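Local coordinates for protein-tyrosine-phosphatase PTP1 (PDB 6KRW), which removes phosphate from tyrosine residues of proteins, dephosphorylating the MAP kinase MPK6 and helping to modulate plant defence responses, at residues A[122-127]-A[192-197]; A[105-110]-A[127-132]; A[11-16]-A[300-305]; A[252-257]-A[293-298]; A[136-141]-A[149-154]. One frame throughout, in Å; residues are numbered along the deposited sequence.

Overall arrangement
The five contacts run from the central mixed sheet to the two terminal helices. Contacts 1 and 2 share Gln127, and their centres are about 10 Å apart. Strands 194-200 and 131-134 join them as neighbours in the sheet. Contacts 3 and 4 form a second pair, also about 10 Å apart between centres, and both use helix 285-303. Phe106 touches Asn252 and so links contacts 2 and 4. Contact 5 meets contact 2 where Ile132 packs on Tyr150. It also comes near the active site: the side chain of Leu138 lies about 11 Å from that of catalytic Cys237. Contact 3 is remote, its centre about 37 Å from that of contact 5.

Contact 1 of 5, residues A[122-127]-A[192-197]; sequences EMVIQQ and QPMSVL
Helix 117-126 lies on one face of the central mixed sheet, where Val124 meets Met194 and Val196 of strand 194-200, and Ile125 meets Met194. The segment axes are 10.3 Å apart at their closest, and the chain directions differ by 112°. Met194 reaches across. Its CG is anti to the backbone N (chi1 174°), and the chain stays extended until it turns at the sulfur. This brings Met194 CE to 3.7 Å from Val124 CG1 and 3.3 Å from Val124 O. Met194 SD lies 4.2 Å from Ile125 CA, so the thioether rests against the helix backbone as well as its side chains. Two residues along the strand, Val196 CG2 touches Val124 CG1 at 3.9 Å. Val124 thus receives both strand residues on one methyl. Replacing Met194 by an alanine is likely to open a gap beside Val124 and to leave the Ile125 backbone without its sulfur neighbour. On the helix, Gln126 NE2 donates to the anti lone pair of Glu122 OE2 at 2.8 Å. Tyr186 OH also bonds to that oxygen, and Gln126 itself bonds to the backbone of Asn79 and Pro80. No hydrogen bond joins the two segments. Helix and strand are held here by the fit of apolar groups, while the polar side chains find partners beside them.

Contact 2 of 5, residues A[105-110]-A[127-132]; sequences QFIATQ and QHCPII
The backbone hydrogen bonds of Ile107 to Ile233 and Val235 hold strand 106-109 beside strand 233-236 in the sheet, and its side chain meets Gln127 and Cys129. Strand 106-109, helix 117-126 and strand 131-134 form a beta-alpha-beta crossover, with strand 233-236 lying between the two crossover strands. The contact joins the first strand of that unit to the turn after its helix. A Schellman motif ends the helix, with His128 at positive phi, and His128 ND1 bonds to Leu230 O. The chain then leads into Cys129. Cys129 SG is anti to its carbonyl carbon (chi1 -61°), which directs the sulfur at the isoleucine; the Cys129 side chain also packs on Ile234. Gln127 crosses Ile107 at about a right angle and offers its aliphatic part, not its amide. The side chain of Ile107 is about 9 Å from that of Gly240, a probable substrate-binding residue. Everything between the segments passes through one methyl: Ile107 CD1 lies 4.0 Å from Gln127 CG and 4.0 Å from Cys129 SG.

Contact 3 of 5, residues A[11-16]-A[300-305]; sequences NHCHQA and EDLTAG
Thr303 presses its methyl between Cys13 and the ring of His14. Thr303 CG2 stands over the centre of the imidazole face, 3.9 Å from the ring centroid and 6° off the normal, a CH-pi contact. The same methyl comes within 3.5 Å of Cys13 CB, tighter than usual for two carbons. Thr303 CB also sits close to the ring, 3.6 Å from His14 CE1. The threonine torsion explains the fit. With chi1 at 58°, OG1 lies between the backbone N and the carbonyl carbon and bonds back to Leu299 O, while CG2 is left to face the other helix. His14 has CG anti to its carbonyl carbon (chi1 -80°), and the ring swings out to bond through NE2 to Thr306 OG1. Its rotation is therefore set by a polar partner and a methyl over one face. Cys13 SG makes a looser apolar contact, 4.3 Å from Leu302 CD1. On another side of the first helix, His12 ND1 donates in the plane of its ring to Gln15 OE1 at 3.1 Å. The contact is a helix-helix packing of the chain's two ends: helix 7-24 packs against the C-terminal part of helix 285-303.

Contact 4 of 5, residues A[252-257]-A[293-298]; sequences NTIQRI and NAIVDE
Ile295 meets Thr253 and Ile254 where helix 242-259 packs beside helix 285-303. The segment axes pass 10.5 Å apart, with a crossing angle of -40°. The tight part is the end of Ile295. Its CD1 lies 3.8 Å from Thr253 CG2 and 3.9 Å from Thr253 OG1, so it covers the threonine across its branch point. Thr253 OG1 turns back to bond to Ala249 O. Ile254 packs less closely. Its CD1 comes 4.0 Å from Ile295 O and 4.1 Å from Glu298 CB, and chi1 and chi2 near -66° and -69° fold the chain so that this methyl faces the other helix. Ile257 is looser still: it points the same way but stops short of close contact. On the more open side, Asn293 and Asp297, partly exposed, take no part in the contact with 252-257; Asp297 bonds to Thr213 OG1 and Asn293 packs on Ile24. The carboxylate of Glu298 is buried but well supplied: Lys221 and Arg217 form salt bridges with it, and Tyr224 OH a hydrogen bond. That setting would probably favour its charged form. The helices therefore meet through methyls, a backbone carbonyl and the aliphatic part of one glutamate, while its charge is answered by residues around helix 214-223.

Contact 5 of 5, residues A[136-141]-A[149-154]; sequences TRLVDN and DYFQDE
The long connection between strands 131-134 and 158-160 probably includes the E loop of classical tyrosine phosphatases, and here Leu138 packs on an Asx turn begun by Asp149. Leu138 CD1 lies 4.0 Å from Asp149 CB, and its CD2 is 4.0 Å from Asp149 N. The second methyl also approaches Phe151 CE1 obliquely, at 4.4 Å. Asp149 has CG anti to its backbone N (chi1 -179°), which folds the carboxylate over the following residues. OD1 of Asp149 accepts two backbone bonds. Gln152 N meets its syn lone pair at 2.9 Å, while Phe151 N comes nearly in line with the C-O bond at 3.1 Å. Gln152 NE2 reaches Asp149 OD2 at 2.8 Å, from well above the carboxylate plane. With an alanine in place of Asp149, the backbone N-H groups of Phe151 and Gln152 would probably lose their shared acceptor, and the Gln152 side chain would be freer to turn. Tyr150 OH bonds to His198 of strand 194-200 and to His236 of strand 233-236, which leads into Cys237. Arg137 forms a salt bridge with Glu203 and a hydrogen bond to Pro202 O, shortly before Asp206. These ties are consistent with an E loop beside the phosphatase active site.

Contact 1 of 5, residues A[122-127]-A[192-197]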
# COMPACT_ATOMS: atom_id res chain seq x y z
N GLU A 122 2.63 -5.96 -15.92
CA GLU A 122 1.96 -5.16 -16.97
C GLU A 122 1.31 -3.95 -16.30
O GLU A 122 1.43 -2.84 -16.84
CB GLU A 122 0.94 -6.01 -17.70
CG GLU A 122 0.30 -5.28 -18.84
CD GLU A 122 1.15 -5.11 -20.08
OE1 GLU A 122 1.99 -5.96 -20.32
OE2 GLU A 122 0.91 -4.15 -20.85
N MET A 123 0.69 -4.15 -15.14
CA MET A 123 0.08 -3.02 -14.39
C MET A 123 1.17 -2.01 -14.00
O MET A 123 0.98 -0.80 -14.14
CB MET A 123 -0.64 -3.54 -13.14
CG MET A 123 -1.22 -2.42 -12.31
SD MET A 123 -2.15 -3.04 -10.88
CE MET A 123 -0.81 -3.70 -9.86
N VAL A 124 2.31 -2.49 -13.50
CA VAL A 124 3.42 -1.59 -13.09
C VAL A 124 3.84 -0.72 -14.28
O VAL A 124 4.03 0.50 -14.10
CB VAL A 124 4.62 -2.41 -12.56
CG1 VAL A 124 5.84 -1.54 -12.38
CG2 VAL A 124 4.27 -3.15 -11.29
N ILE A 125 4.02 -1.34 -15.44
CA ILE A 125 4.46 -0.57 -16.64
C ILE A 125 3.35 0.38 -17.07
O ILE A 125 3.64 1.58 -17.28
CB ILE A 125 4.86 -1.54 -17.76
CG1 ILE A 125 6.07 -2.37 -17.33
CG2 ILE A 125 5.12 -0.77 -19.05
CD1 ILE A 125 6.41 -3.49 -18.30
N GLN A 126 2.11 -0.11 -17.20
CA GLN A 126 1.01 0.71 -17.74
C GLN A 126 0.73 1.90 -16.83
O GLN A 126 0.42 2.98 -17.35
CB GLN A 126 -0.24 -0.15 -17.91
CG GLN A 126 -0.16 -1.15 -19.06
CD GLN A 126 -1.48 -1.82 -19.33
OE1 GLN A 126 -2.49 -1.52 -18.69
NE2 GLN A 126 -1.47 -2.74 -20.28
N GLN A 127 0.85 1.73 -15.52
CA GLN A 127 0.57 2.81 -14.53
C GLN A 127 1.86 3.56 -14.17
O GLN A 127 1.79 4.51 -13.39
CB GLN A 127 -0.07 2.19 -13.30
CG GLN A 127 -1.41 1.51 -13.56
CD GLN A 127 -2.43 2.43 -14.17
OE1 GLN A 127 -2.42 3.63 -13.89
NE2 GLN A 127 -3.29 1.87 -15.01
N GLN A 192 14.06 3.18 -23.42
CA GLN A 192 14.81 2.81 -22.20
C GLN A 192 13.89 2.06 -21.25
O GLN A 192 12.69 2.35 -21.18
CB GLN A 192 15.36 4.05 -21.50
CG GLN A 192 16.52 4.71 -22.25
CD GLN A 192 17.86 4.19 -21.79
OE1 GLN A 192 18.25 3.06 -22.09
NE2 GLN A 192 18.58 5.03 -21.07
N PRO A 193 14.41 1.08 -20.48
CA PRO A 193 13.57 0.36 -19.53
C PRO A 193 13.17 1.25 -18.34
O PRO A 193 13.72 2.31 -18.15
CB PRO A 193 14.46 -0.80 -19.08
CG PRO A 193 15.86 -0.28 -19.26
CD PRO A 193 15.81 0.63 -20.47
N MET A 194 12.21 0.76 -17.56
CA MET A 194 11.64 1.53 -16.44
C MET A 194 12.24 1.06 -15.11
O MET A 194 12.35 -0.16 -14.88
CB MET A 194 10.12 1.32 -16.42
CG MET A 194 9.46 1.94 -15.24
SD MET A 194 7.68 1.78 -15.45
CE MET A 194 7.16 1.58 -13.76
N SER A 195 12.62 2.02 -14.26
CA SER A 195 13.22 1.74 -12.93
C SER A 195 12.13 1.75 -11.87
O SER A 195 11.35 2.70 -11.82
CB SER A 195 14.32 2.73 -12.61
OG SER A 195 15.38 2.57 -13.53
N VAL A 196 12.11 0.73 -11.03
CA VAL A 196 11.16 0.61 -9.90
C VAL A 196 11.94 0.29 -8.64
O VAL A 196 12.69 -0.70 -8.64
CB VAL A 196 10.13 -0.49 -10.20
CG1 VAL A 196 9.18 -0.63 -9.02
CG2 VAL A 196 9.39 -0.21 -11.50
N LEU A 197 11.75 1.09 -7.60
CA LEU A 197 12.30 0.74 -6.26
C LEU A 197 11.31 -0.15 -5.52
O LEU A 197 10.14 0.25 -5.29
CB LEU A 197 12.62 1.99 -5.44
CG LEU A 197 13.25 1.70 -4.07
CD1 LEU A 197 14.61 1.03 -4.21
CD2 LEU A 197 13.35 2.98 -3.26

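Contact 2 of 5, residues A[105-110]-A[127-132]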
# COMPACT_ATOMS: atom_id res chain seq x y z
N GLN A 105 -0.94 8.87 -4.39
CA GLN A 105 -2.01 7.88 -4.59
C GLN A 105 -1.37 6.50 -4.55
O GLN A 105 -0.13 6.37 -4.85
CB GLN A 105 -2.78 8.17 -5.88
CG GLN A 105 -2.02 7.93 -7.15
CD GLN A 105 -2.75 8.40 -8.38
OE1 GLN A 105 -4.01 8.48 -8.39
NE2 GLN A 105 -1.99 8.69 -9.43
N PHE A 106 -2.15 5.52 -4.17
CA PHE A 106 -1.68 4.13 -4.05
C PHE A 106 -2.47 3.21 -4.95
O PHE A 106 -3.65 3.43 -5.23
CB PHE A 106 -1.76 3.61 -2.62
CG PHE A 106 -1.30 4.58 -1.58
CD1 PHE A 106 -2.17 5.46 -0.98
CD2 PHE A 106 0.03 4.59 -1.17
CE1 PHE A 106 -1.75 6.36 -0.02
CE2 PHE A 106 0.45 5.47 -0.18
CZ PHE A 106 -0.43 6.36 0.40
N ILE A 107 -1.85 2.13 -5.35
CA ILE A 107 -2.51 0.91 -5.82
C ILE A 107 -2.40 -0.15 -4.74
O ILE A 107 -1.26 -0.63 -4.48
CB ILE A 107 -2.03 0.45 -7.18
CG1 ILE A 107 -2.40 1.47 -8.26
CG2 ILE A 107 -2.58 -0.92 -7.51
CD1 ILE A 107 -1.79 1.17 -9.61
N ALA A 108 -3.49 -0.46 -4.08
CA ALA A 108 -3.55 -1.54 -3.08
C ALA A 108 -3.86 -2.82 -3.80
O ALA A 108 -4.88 -2.88 -4.51
CB ALA A 108 -4.54 -1.23 -2.00
N THR A 109 -2.99 -3.82 -3.69
CA THR A 109 -3.17 -5.05 -4.48
C THR A 109 -2.77 -6.27 -3.65
O THR A 109 -2.14 -6.10 -2.61
CB THR A 109 -2.40 -4.91 -5.81
OG1 THR A 109 -2.71 -6.02 -6.64
CG2 THR A 109 -0.91 -4.84 -5.60
N GLN A 110 -3.18 -7.44 -4.07
CA GLN A 110 -2.83 -8.71 -3.39
C GLN A 110 -1.39 -9.09 -3.75
O GLN A 110 -0.85 -8.57 -4.72
CB GLN A 110 -3.78 -9.81 -3.82
CG GLN A 110 -3.59 -10.20 -5.26
CD GLN A 110 -4.60 -11.20 -5.76
OE1 GLN A 110 -5.57 -11.53 -5.07
NE2 GLN A 110 -4.32 -11.75 -6.93
N GLN A 127 0.85 1.73 -15.52
CA GLN A 127 0.57 2.81 -14.53
C GLN A 127 1.86 3.56 -14.17
O GLN A 127 1.79 4.51 -13.39
CB GLN A 127 -0.07 2.19 -13.30
CG GLN A 127 -1.41 1.51 -13.56
CD GLN A 127 -2.43 2.43 -14.17
OE1 GLN A 127 -2.42 3.63 -13.89
NE2 GLN A 127 -3.29 1.87 -15.01
N HIS A 128 3.00 3.17 -14.74
CA HIS A 128 4.35 3.77 -14.47
C HIS A 128 4.56 3.98 -12.96
O HIS A 128 4.92 5.09 -12.51
CB HIS A 128 4.59 5.03 -15.30
CG HIS A 128 3.56 6.10 -15.19
ND1 HIS A 128 3.55 7.00 -14.14
CD2 HIS A 128 2.48 6.39 -15.94
CE1 HIS A 128 2.50 7.80 -14.26
NE2 HIS A 128 1.85 7.47 -15.37
N CYS A 129 4.34 2.92 -12.18
CA CYS A 129 4.48 2.97 -10.71
C CYS A 129 5.95 3.06 -10.34
O CYS A 129 6.69 2.18 -10.74
CB CYS A 129 3.89 1.74 -10.05
SG CYS A 129 2.12 1.56 -10.40
N PRO A 130 6.41 4.10 -9.63
CA PRO A 130 7.83 4.21 -9.30
C PRO A 130 8.30 3.34 -8.13
O PRO A 130 9.53 3.13 -7.99
CB PRO A 130 7.98 5.70 -8.97
CG PRO A 130 6.64 6.08 -8.40
CD PRO A 130 5.66 5.32 -9.28
N ILE A 131 7.36 2.87 -7.30
CA ILE A 131 7.65 2.23 -5.99
C ILE A 131 6.73 1.02 -5.85
O ILE A 131 5.53 1.16 -6.11
CB ILE A 131 7.41 3.20 -4.82
CG1 ILE A 131 8.27 4.46 -4.94
CG2 ILE A 131 7.58 2.51 -3.47
CD1 ILE A 131 9.72 4.26 -4.80
N ILE A 132 7.24 -0.05 -5.30
CA ILE A 132 6.49 -1.18 -4.73
C ILE A 132 6.86 -1.32 -3.26
O ILE A 132 8.04 -1.49 -2.95
CB ILE A 132 6.72 -2.47 -5.49
CG1 ILE A 132 6.33 -2.36 -6.95
CG2 ILE A 132 6.02 -3.61 -4.80
CD1 ILE A 132 6.88 -3.48 -7.83

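Contact 3 of 5, residues A[11-16]-A[300-305]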
# COMPACT_ATOMS: atom_id res chain seq x y z
N ASN A 11 3.60 24.18 12.33
CA ASN A 11 2.40 24.47 13.16
C ASN A 11 1.38 23.35 12.98
O ASN A 11 0.74 22.92 13.96
CB ASN A 11 1.78 25.81 12.78
CG ASN A 11 2.62 26.99 13.22
OD1 ASN A 11 3.37 26.90 14.19
ND2 ASN A 11 2.49 28.10 12.53
N HIS A 12 1.21 22.88 11.75
CA HIS A 12 0.19 21.83 11.49
C HIS A 12 0.65 20.51 12.12
O HIS A 12 -0.18 19.81 12.70
CB HIS A 12 -0.10 21.74 9.99
CG HIS A 12 -0.87 22.92 9.48
ND1 HIS A 12 -1.75 23.63 10.28
CD2 HIS A 12 -0.95 23.47 8.25
CE1 HIS A 12 -2.30 24.59 9.57
NE2 HIS A 12 -1.83 24.51 8.33
N CYS A 13 1.95 20.23 12.07
CA CYS A 13 2.44 18.99 12.72
C CYS A 13 2.27 19.08 14.25
O CYS A 13 1.90 18.06 14.86
CB CYS A 13 3.90 18.73 12.36
SG CYS A 13 4.13 18.23 10.63
N HIS A 14 2.57 20.23 14.86
CA HIS A 14 2.39 20.40 16.32
C HIS A 14 0.91 20.23 16.68
O HIS A 14 0.58 19.52 17.64
CB HIS A 14 2.93 21.75 16.78
CG HIS A 14 4.41 21.77 16.96
ND1 HIS A 14 5.04 21.10 18.00
CD2 HIS A 14 5.38 22.37 16.25
CE1 HIS A 14 6.34 21.29 17.91
NE2 HIS A 14 6.57 22.06 16.84
N GLN A 15 0.04 20.85 15.90
CA GLN A 15 -1.42 20.76 16.15
C GLN A 15 -1.85 19.30 16.04
O GLN A 15 -2.56 18.81 16.94
CB GLN A 15 -2.15 21.64 15.15
CG GLN A 15 -1.98 23.12 15.44
CD GLN A 15 -2.31 23.96 14.23
OE1 GLN A 15 -2.80 23.46 13.22
NE2 GLN A 15 -2.00 25.25 14.31
N ALA A 16 -1.43 18.62 14.98
CA ALA A 16 -1.78 17.19 14.81
C ALA A 16 -1.18 16.36 15.94
O ALA A 16 -1.84 15.45 16.43
CB ALA A 16 -1.31 16.69 13.47
N GLU A 300 6.47 13.26 16.03
CA GLU A 300 7.53 13.63 17.01
C GLU A 300 8.86 13.84 16.27
O GLU A 300 9.53 14.84 16.58
CB GLU A 300 7.65 12.57 18.09
CG GLU A 300 6.53 12.61 19.09
CD GLU A 300 6.53 11.51 20.13
OE1 GLU A 300 7.33 10.53 20.01
OE2 GLU A 300 5.73 11.65 21.09
N ASP A 301 9.18 12.99 15.29
CA ASP A 301 10.40 13.16 14.47
C ASP A 301 10.30 14.47 13.68
O ASP A 301 11.29 15.22 13.66
CB ASP A 301 10.58 12.01 13.49
CG ASP A 301 11.25 10.81 14.10
OD1 ASP A 301 11.57 10.85 15.30
OD2 ASP A 301 11.45 9.84 13.36
N LEU A 302 9.14 14.74 13.08
CA LEU A 302 9.00 15.91 12.16
C LEU A 302 9.12 17.21 12.96
O LEU A 302 9.57 18.21 12.39
CB LEU A 302 7.67 15.82 11.41
CG LEU A 302 7.60 14.74 10.33
CD1 LEU A 302 6.16 14.46 9.94
CD2 LEU A 302 8.44 15.12 9.12
N THR A 303 8.78 17.18 14.25
CA THR A 303 8.75 18.43 15.07
C THR A 303 9.94 18.48 16.03
O THR A 303 9.99 19.45 16.81
CB THR A 303 7.44 18.54 15.85
OG1 THR A 303 7.30 17.39 16.69
CG2 THR A 303 6.25 18.67 14.92
N ALA A 304 10.83 17.49 15.99
CA ALA A 304 11.93 17.41 16.98
C ALA A 304 12.74 18.71 16.97
O ALA A 304 13.13 19.18 15.88
CB ALA A 304 12.80 16.21 16.71
N GLY A 305 12.96 19.27 18.17
CA GLY A 305 13.78 20.49 18.33
C GLY A 305 13.05 21.75 17.90
O GLY A 305 13.73 22.75 17.61

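Contact 4 of 5, residues A[252-257]-A[293-298]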
# COMPACT_ATOMS: atom_id res chain seq x y z
N ASN A 252 -0.58 8.33 4.15
CA ASN A 252 -1.57 9.32 3.68
C ASN A 252 -1.82 10.37 4.77
O ASN A 252 -1.94 11.58 4.45
CB ASN A 252 -2.84 8.57 3.35
CG ASN A 252 -3.94 9.45 2.79
OD1 ASN A 252 -4.98 9.61 3.44
ND2 ASN A 252 -3.71 9.99 1.60
N THR A 253 -1.91 9.96 6.03
CA THR A 253 -2.22 10.90 7.11
C THR A 253 -1.10 11.93 7.20
O THR A 253 -1.36 13.14 7.34
CB THR A 253 -2.45 10.18 8.43
OG1 THR A 253 -3.61 9.33 8.28
CG2 THR A 253 -2.63 11.15 9.58
N ILE A 254 0.15 11.45 7.28
CA ILE A 254 1.29 12.39 7.42
C ILE A 254 1.33 13.36 6.23
O ILE A 254 1.47 14.57 6.46
CB ILE A 254 2.60 11.60 7.60
CG1 ILE A 254 2.57 10.84 8.93
CG2 ILE A 254 3.80 12.51 7.44
CD1 ILE A 254 2.65 11.69 10.15
N GLN A 255 1.19 12.85 5.00
CA GLN A 255 1.24 13.75 3.82
C GLN A 255 0.13 14.79 3.91
O GLN A 255 0.35 15.95 3.53
CB GLN A 255 1.12 12.95 2.54
CG GLN A 255 2.40 12.23 2.21
CD GLN A 255 2.40 11.62 0.83
OE1 GLN A 255 1.36 11.14 0.36
NE2 GLN A 255 3.57 11.61 0.19
N ARG A 256 -1.06 14.37 4.30
CA ARG A 256 -2.20 15.32 4.33
C ARG A 256 -2.01 16.37 5.43
O ARG A 256 -2.36 17.52 5.22
CB ARG A 256 -3.51 14.54 4.46
CG ARG A 256 -3.92 13.89 3.14
CD ARG A 256 -4.99 12.85 3.32
NE ARG A 256 -6.19 13.39 3.95
CZ ARG A 256 -7.00 12.68 4.70
NH1 ARG A 256 -6.82 11.37 4.82
NH2 ARG A 256 -8.07 13.26 5.25
N ILE A 257 -1.43 16.00 6.58
CA ILE A 257 -1.10 17.00 7.63
C ILE A 257 -0.12 18.01 7.04
O ILE A 257 -0.33 19.22 7.19
CB ILE A 257 -0.56 16.32 8.89
CG1 ILE A 257 -1.63 15.48 9.57
CG2 ILE A 257 0.05 17.36 9.84
CD1 ILE A 257 -1.06 14.48 10.57
N ASN A 293 0.06 4.95 16.70
CA ASN A 293 1.42 4.99 17.31
C ASN A 293 2.42 5.45 16.25
O ASN A 293 3.28 6.28 16.58
CB ASN A 293 1.75 3.61 17.88
CG ASN A 293 1.02 3.34 19.16
OD1 ASN A 293 0.85 4.22 19.98
ND2 ASN A 293 0.63 2.09 19.39
N ALA A 294 2.31 4.93 15.03
CA ALA A 294 3.28 5.30 13.98
C ALA A 294 3.10 6.78 13.66
O ALA A 294 4.08 7.48 13.37
CB ALA A 294 3.13 4.43 12.75
N ILE A 295 1.85 7.25 13.55
CA ILE A 295 1.63 8.67 13.20
C ILE A 295 2.18 9.58 14.31
O ILE A 295 2.86 10.56 14.00
CB ILE A 295 0.13 8.92 12.95
CG1 ILE A 295 -0.32 8.25 11.65
CG2 ILE A 295 -0.18 10.40 12.94
CD1 ILE A 295 -1.82 8.03 11.52
N VAL A 296 1.93 9.23 15.57
CA VAL A 296 2.51 10.02 16.70
C VAL A 296 4.04 10.00 16.61
O VAL A 296 4.64 11.08 16.73
CB VAL A 296 2.00 9.51 18.06
CG1 VAL A 296 2.85 10.03 19.21
CG2 VAL A 296 0.55 9.89 18.25
N ASP A 297 4.63 8.82 16.43
CA ASP A 297 6.12 8.69 16.43
C ASP A 297 6.68 9.53 15.28
O ASP A 297 7.70 10.21 15.48
CB ASP A 297 6.54 7.23 16.30
CG ASP A 297 6.25 6.42 17.55
OD1 ASP A 297 5.90 7.04 18.58
OD2 ASP A 297 6.34 5.17 17.48
N GLU A 298 5.98 9.53 14.13
CA GLU A 298 6.52 10.28 12.98
C GLU A 298 6.36 11.78 13.22
O GLU A 298 7.27 12.55 12.86
CB GLU A 298 5.93 9.81 11.67
CG GLU A 298 6.63 10.43 10.48
CD GLU A 298 8.10 10.08 10.35
OE1 GLU A 298 8.52 9.12 11.01
OE2 GLU A 298 8.79 10.75 9.58

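Contact 5 of 5, residues A[136-141]-A[149-154]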
# COMPACT_ATOMS: atom_id res chain seq x y z
N THR A 136 5.00 -8.29 3.36
CA THR A 136 4.79 -9.71 3.74
C THR A 136 6.06 -10.50 3.37
O THR A 136 6.75 -10.05 2.49
CB THR A 136 3.59 -10.31 3.00
OG1 THR A 136 3.29 -11.65 3.39
CG2 THR A 136 3.73 -10.25 1.50
N ARG A 137 6.16 -11.64 4.02
CA ARG A 137 7.03 -12.74 3.55
C ARG A 137 6.30 -13.49 2.44
O ARG A 137 5.06 -13.41 2.37
CB ARG A 137 7.37 -13.70 4.70
CG ARG A 137 8.13 -13.05 5.84
CD ARG A 137 8.43 -14.11 6.90
NE ARG A 137 9.15 -13.55 8.02
CZ ARG A 137 9.68 -14.32 9.00
NH1 ARG A 137 9.39 -15.61 9.06
NH2 ARG A 137 10.40 -13.77 9.96
N LEU A 138 7.06 -14.22 1.63
CA LEU A 138 6.44 -15.16 0.66
C LEU A 138 5.65 -16.24 1.41
O LEU A 138 4.61 -16.66 0.93
CB LEU A 138 7.52 -15.73 -0.26
CG LEU A 138 8.30 -14.71 -1.10
CD1 LEU A 138 9.43 -15.39 -1.87
CD2 LEU A 138 7.40 -13.94 -2.04
N VAL A 139 6.23 -16.81 2.49
CA VAL A 139 5.59 -17.94 3.23
C VAL A 139 5.62 -17.64 4.72
O VAL A 139 6.65 -17.16 5.19
CB VAL A 139 6.29 -19.28 2.94
CG1 VAL A 139 5.53 -20.46 3.56
CG2 VAL A 139 6.51 -19.48 1.45
N ASP A 140 4.55 -17.96 5.44
CA ASP A 140 4.49 -17.65 6.90
C ASP A 140 5.08 -18.84 7.65
O ASP A 140 5.47 -19.85 7.00
CB ASP A 140 3.07 -17.29 7.36
CG ASP A 140 2.11 -18.46 7.52
OD1 ASP A 140 2.49 -19.62 7.22
OD2 ASP A 140 0.98 -18.20 7.96
N ASN A 141 5.10 -18.78 8.98
CA ASN A 141 5.77 -19.88 9.75
C ASN A 141 4.85 -21.09 9.92
O ASN A 141 5.37 -22.18 10.27
CB ASN A 141 6.26 -19.36 11.09
CG ASN A 141 7.50 -18.49 10.92
OD1 ASN A 141 8.24 -18.67 9.96
ND2 ASN A 141 7.73 -17.58 11.86
N ASP A 149 6.90 -15.32 -5.74
CA ASP A 149 8.17 -14.63 -6.04
C ASP A 149 8.12 -14.03 -7.45
O ASP A 149 8.34 -14.74 -8.43
CB ASP A 149 9.36 -15.59 -5.89
CG ASP A 149 10.71 -14.94 -6.15
OD1 ASP A 149 10.73 -13.79 -6.61
OD2 ASP A 149 11.74 -15.64 -5.94
N TYR A 150 7.77 -12.76 -7.53
CA TYR A 150 7.67 -12.05 -8.82
C TYR A 150 8.87 -11.14 -9.02
O TYR A 150 8.86 -10.42 -10.00
CB TYR A 150 6.35 -11.25 -8.83
CG TYR A 150 6.25 -10.14 -7.80
CD1 TYR A 150 6.74 -8.88 -8.06
CD2 TYR A 150 5.74 -10.39 -6.53
CE1 TYR A 150 6.72 -7.89 -7.09
CE2 TYR A 150 5.73 -9.42 -5.54
CZ TYR A 150 6.22 -8.16 -5.83
OH TYR A 150 6.25 -7.17 -4.90
N PHE A 151 9.93 -11.25 -8.19
CA PHE A 151 10.97 -10.19 -8.27
C PHE A 151 12.41 -10.70 -8.11
O PHE A 151 13.32 -9.94 -8.47
CB PHE A 151 10.68 -9.09 -7.25
CG PHE A 151 10.56 -9.59 -5.84
CD1 PHE A 151 9.32 -9.95 -5.34
CD2 PHE A 151 11.66 -9.68 -5.00
CE1 PHE A 151 9.18 -10.41 -4.04
CE2 PHE A 151 11.51 -10.14 -3.71
CZ PHE A 151 10.28 -10.52 -3.23
N GLN A 152 12.65 -11.90 -7.60
CA GLN A 152 14.05 -12.35 -7.39
C GLN A 152 14.59 -12.92 -8.70
O GLN A 152 13.88 -13.68 -9.35
CB GLN A 152 14.09 -13.36 -6.26
CG GLN A 152 13.71 -12.77 -4.90
CD GLN A 152 14.02 -13.72 -3.77
OE1 GLN A 152 14.96 -13.51 -3.00
NE2 GLN A 152 13.24 -14.79 -3.68
N ASP A 153 15.81 -12.56 -9.06
CA ASP A 153 16.43 -13.01 -10.34
C ASP A 153 17.82 -13.59 -10.06
O ASP A 153 18.76 -13.33 -10.85
CB ASP A 153 16.46 -11.87 -11.37
CG ASP A 153 17.51 -10.81 -11.09
OD1 ASP A 153 17.91 -10.65 -9.92
OD2 ASP A 153 17.93 -10.14 -12.06
N GLU A 154 17.96 -14.38 -8.99
CA GLU A 154 19.28 -14.96 -8.63
C GLU A 154 19.71 -15.98 -9.68
O GLU A 154 20.92 -16.11 -9.90
CB GLU A 154 19.24 -15.56 -7.23
CG GLU A 154 18.59 -14.63 -6.22
CD GLU A 154 19.42 -14.35 -4.97
OE1 GLU A 154 19.14 -13.34 -4.29
OE2 GLU A 154 20.34 -15.14 -4.70